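PDB 3PNZ: phosphotriesterase family protein, which probably hydrolyses phosphorylated sugar lactones, using a two-zinc centre in an amidohydrolase-fold barrel of the phosphotriesterase family. Local coordinates for residues F134-V139 and H177-A182. Numbering follows the deposited sequence.
Sequences FVVNEV and HHETKA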
ATOM      1  N   PHE A 134      13.780 -13.862   1.223  1.00 21.39           N
ATOM      2  CA  PHE A 134      13.897 -12.599   0.507  1.00 22.01           C
ATOM      3  C   PHE A 134      13.065 -11.494   1.164  1.00 21.44           C
ATOM      4  O   PHE A 134      13.551 -10.380   1.392  1.00 21.45           O
ATOM      5  CB  PHE A 134      13.480 -12.770  -0.962  1.00 24.93           C
ATOM      6  CG  PHE A 134      13.157 -11.475  -1.641  1.00 26.55           C
ATOM      7  CD1 PHE A 134      14.168 -10.659  -2.117  1.00 29.66           C
ATOM      8  CD2 PHE A 134      11.841 -11.058  -1.776  1.00 27.21           C
ATOM      9  CE1 PHE A 134      13.875  -9.451  -2.720  1.00 28.75           C
ATOM     10  CE2 PHE A 134      11.539  -9.854  -2.383  1.00 31.18           C
ATOM     11  CZ  PHE A 134      12.556  -9.049  -2.854  1.00 30.14           C
ATOM     12  N   VAL A 135      11.811 -11.806   1.476  1.00 21.84           N
ATOM     13  CA  VAL A 135      10.914 -10.837   2.093  1.00 20.92           C
ATOM     14  C   VAL A 135      11.391 -10.485   3.504  1.00 22.14           C
ATOM     15  O   VAL A 135      11.399  -9.321   3.891  1.00 22.02           O
ATOM     16  CB  VAL A 135       9.456 -11.357   2.136  1.00 21.56           C
ATOM     17  CG1 VAL A 135       8.541 -10.355   2.835  1.00 18.27           C
ATOM     18  CG2 VAL A 135       8.950 -11.653   0.720  1.00 22.97           C
ATOM     19  N   VAL A 136      11.784 -11.497   4.269  1.00 21.03           N
ATOM     20  CA  VAL A 136      12.294 -11.261   5.616  1.00 21.46           C
ATOM     21  C   VAL A 136      13.508 -10.328   5.588  1.00 20.63           C
ATOM     22  O   VAL A 136      13.625  -9.412   6.405  1.00 23.18           O
ATOM     23  CB  VAL A 136      12.668 -12.578   6.316  1.00 23.92           C
ATOM     24  CG1 VAL A 136      13.380 -12.292   7.641  1.00 22.11           C
ATOM     25  CG2 VAL A 136      11.427 -13.421   6.555  1.00 22.21           C
ATOM     26  N   ASN A 137      14.399 -10.553   4.631  1.00 22.53           N
ATOM     27  CA  ASN A 137      15.609  -9.742   4.520  1.00 25.13           C
ATOM     28  C   ASN A 137      15.300  -8.286   4.184  1.00 25.18           C
ATOM     29  O   ASN A 137      15.996  -7.379   4.638  1.00 24.92           O
ATOM     30  CB  ASN A 137      16.582 -10.354   3.506  1.00 25.52           C
ATOM     31  CG  ASN A 137      17.228 -11.643   4.019  1.00 33.84           C
ATOM     32  OD1 ASN A 137      17.259 -11.900   5.225  1.00 32.71           O
ATOM     33  ND2 ASN A 137      17.741 -12.455   3.102  1.00 32.11           N
ATOM     34  N   GLU A 138      14.244  -8.054   3.400  1.00 22.87           N
ATOM     35  CA  GLU A 138      13.833  -6.682   3.090  1.00 21.59           C
ATOM     36  C   GLU A 138      13.352  -5.937   4.338  1.00 22.24           C
ATOM     37  O   GLU A 138      13.557  -4.726   4.473  1.00 22.00           O
ATOM     38  CB  GLU A 138      12.760  -6.664   1.985  1.00 23.04           C
ATOM     39  CG  GLU A 138      13.289  -7.108   0.635  1.00 24.37           C
ATOM     40  CD  GLU A 138      12.402  -6.689  -0.535  1.00 26.71           C
ATOM     41  OE1 GLU A 138      11.162  -6.838  -0.446  1.00 26.44           O
ATOM     42  OE2 GLU A 138      12.955  -6.219  -1.552  1.00 24.75           O
ATOM     43  N   VAL A 139      12.724  -6.669   5.254  1.00 20.25           N
ATOM     44  CA  VAL A 139      12.192  -6.088   6.479  1.00 18.02           C
ATOM     45  C   VAL A 139      13.279  -5.914   7.542  1.00 22.97           C
ATOM     46  O   VAL A 139      13.313  -4.910   8.247  1.00 22.44           O
ATOM     47  CB  VAL A 139      11.080  -6.969   7.068  1.00 20.37           C
ATOM     48  CG1 VAL A 139      10.684  -6.492   8.457  1.00 21.52           C
ATOM     49  CG2 VAL A 139       9.864  -6.964   6.136  1.00 21.39           C
ATOM     50  N   HIS A 177       5.711 -12.895   7.606  1.00 18.29           N
ATOM     51  CA  HIS A 177       5.081 -12.262   8.757  1.00 18.47           C
ATOM     52  C   HIS A 177       5.380 -13.036  10.042  1.00 21.37           C
ATOM     53  O   HIS A 177       5.672 -12.443  11.081  1.00 20.20           O
ATOM     54  CB  HIS A 177       3.567 -12.145   8.632  1.00 18.58           C
ATOM     55  CG  HIS A 177       2.913 -11.901   9.954  1.00 17.54           C
ATOM     56  ND1 HIS A 177       2.837 -10.647  10.521  1.00 18.88           N
ATOM     57  CD2 HIS A 177       2.392 -12.758  10.863  1.00 19.64           C
ATOM     58  CE1 HIS A 177       2.267 -10.740  11.709  1.00 18.79           C
ATOM     59  NE2 HIS A 177       1.991 -12.011  11.942  1.00 21.50           N
ATOM     60  N   HIS A 178       5.268 -14.356   9.990  1.00 19.70           N
ATOM     61  CA  HIS A 178       5.503 -15.137  11.205  1.00 22.24           C
ATOM     62  C   HIS A 178       6.905 -14.888  11.763  1.00 23.74           C
ATOM     63  O   HIS A 178       7.097 -14.852  12.982  1.00 25.25           O
ATOM     64  CB  HIS A 178       5.256 -16.622  10.974  1.00 23.41           C
ATOM     65  CG  HIS A 178       3.805 -16.980  10.911  1.00 25.55           C
ATOM     66  ND1 HIS A 178       2.932 -16.704  11.941  1.00 28.00           N
ATOM     67  CD2 HIS A 178       3.073 -17.593   9.951  1.00 26.97           C
ATOM     68  CE1 HIS A 178       1.725 -17.129  11.618  1.00 28.47           C
ATOM     69  NE2 HIS A 178       1.785 -17.677  10.419  1.00 26.80           N
ATOM     70  N   GLU A 179       7.872 -14.697  10.870  1.00 21.90           N
ATOM     71  CA  GLU A 179       9.263 -14.461  11.280  1.00 23.61           C
ATOM     72  C   GLU A 179       9.540 -13.040  11.793  1.00 26.84           C
ATOM     73  O   GLU A 179      10.315 -12.868  12.740  1.00 27.93           O
ATOM     74  CB  GLU A 179      10.235 -14.820  10.149  1.00 25.62           C
ATOM     75  CG  GLU A 179      10.228 -16.306   9.769  1.00 34.31           C
ATOM     76  CD  GLU A 179      11.386 -16.709   8.860  1.00 43.54           C
ATOM     77  OE1 GLU A 179      12.206 -15.837   8.497  1.00 48.09           O
ATOM     78  OE2 GLU A 179      11.480 -17.905   8.507  1.00 47.75           O
ATOM     79  N   THR A 180       8.909 -12.035  11.183  1.00 21.36           N
ATOM     80  CA  THR A 180       9.231 -10.626  11.453  1.00 22.66           C
ATOM     81  C   THR A 180       8.184  -9.881  12.273  1.00 21.34           C
ATOM     82  O   THR A 180       8.497  -8.869  12.909  1.00 19.94           O
ATOM     83  CB  THR A 180       9.396  -9.836  10.143  1.00 22.87           C
ATOM     84  OG1 THR A 180       8.141  -9.818   9.437  1.00 20.09           O
ATOM     85  CG2 THR A 180      10.483 -10.455   9.273  1.00 23.99           C
ATOM     86  N   LYS A 181       6.948 -10.379  12.221  1.00 19.74           N
ATOM     87  CA  LYS A 181       5.761  -9.757  12.814  1.00 19.36           C
ATOM     88  C   LYS A 181       5.304  -8.470  12.107  1.00 17.43           C
ATOM     89  O   LYS A 181       4.502  -7.711  12.650  1.00 18.42           O
ATOM     90  CB  LYS A 181       5.920  -9.526  14.324  1.00 19.86           C
ATOM     91  CG  LYS A 181       6.324 -10.777  15.084  1.00 19.22           C
ATOM     92  CD  LYS A 181       5.277 -11.870  14.957  1.00 22.63           C
ATOM     93  CE  LYS A 181       5.692 -13.126  15.716  1.00 29.94           C
ATOM     94  NZ  LYS A 181       4.598 -14.128  15.682  1.00 30.21           N
ATOM     95  N   ALA A 182       5.805  -8.239  10.893  1.00 18.85           N
ATOM     96  CA  ALA A 182       5.424  -7.057  10.116  1.00 17.76           C
ATOM     97  C   ALA A 182       3.962  -7.112   9.684  1.00 18.22           C
ATOM     98  O   ALA A 182       3.435  -8.192   9.419  1.00 19.52           O
ATOM     99  CB  ALA A 182       6.322  -6.914   8.873  1.00 19.82           C
TER
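With chi1 at 64°, Thr180 tucks OG1 between its own backbone N and carbonyl carbon and sends CG2 out toward Val136 and Val139; one torsion here sorts the polar and apolar branches of a threonine. Val136 sets CG1 opposite its backbone N (chi1 172°), where it slides past Thr180 CG2 at 3.8 Å, while Val136 CG2 lies 3.2 Å from Glu179 OE1, a close van der Waals approach of a carboxylate oxygen to a methyl. The Glu179 chain, extended beyond CG, crosses Val136 at about a right angle and lays its carboxylate along the exposed border of the contact. One turn further on, Val139 and Thr180 meet tip to tip, Val139 CG1 lying 4.0 Å from Thr180 CB, and the same methyl touches Ala182 CB more loosely. These are two outer helices of a TIM barrel, 128-140 and 164-180, joined where the second gives way to the loop leading into strand 184-186. The turn is fastened from within: Ala182 N donates to Thr180 OG1 in an ST turn, and that hydroxyl is also hydrogen-bonded to Ala176 O. Ala182 O lies almost in the plane of the His177 ring, and His177 ND1 gives it a nearly straight 2.8 Å bond.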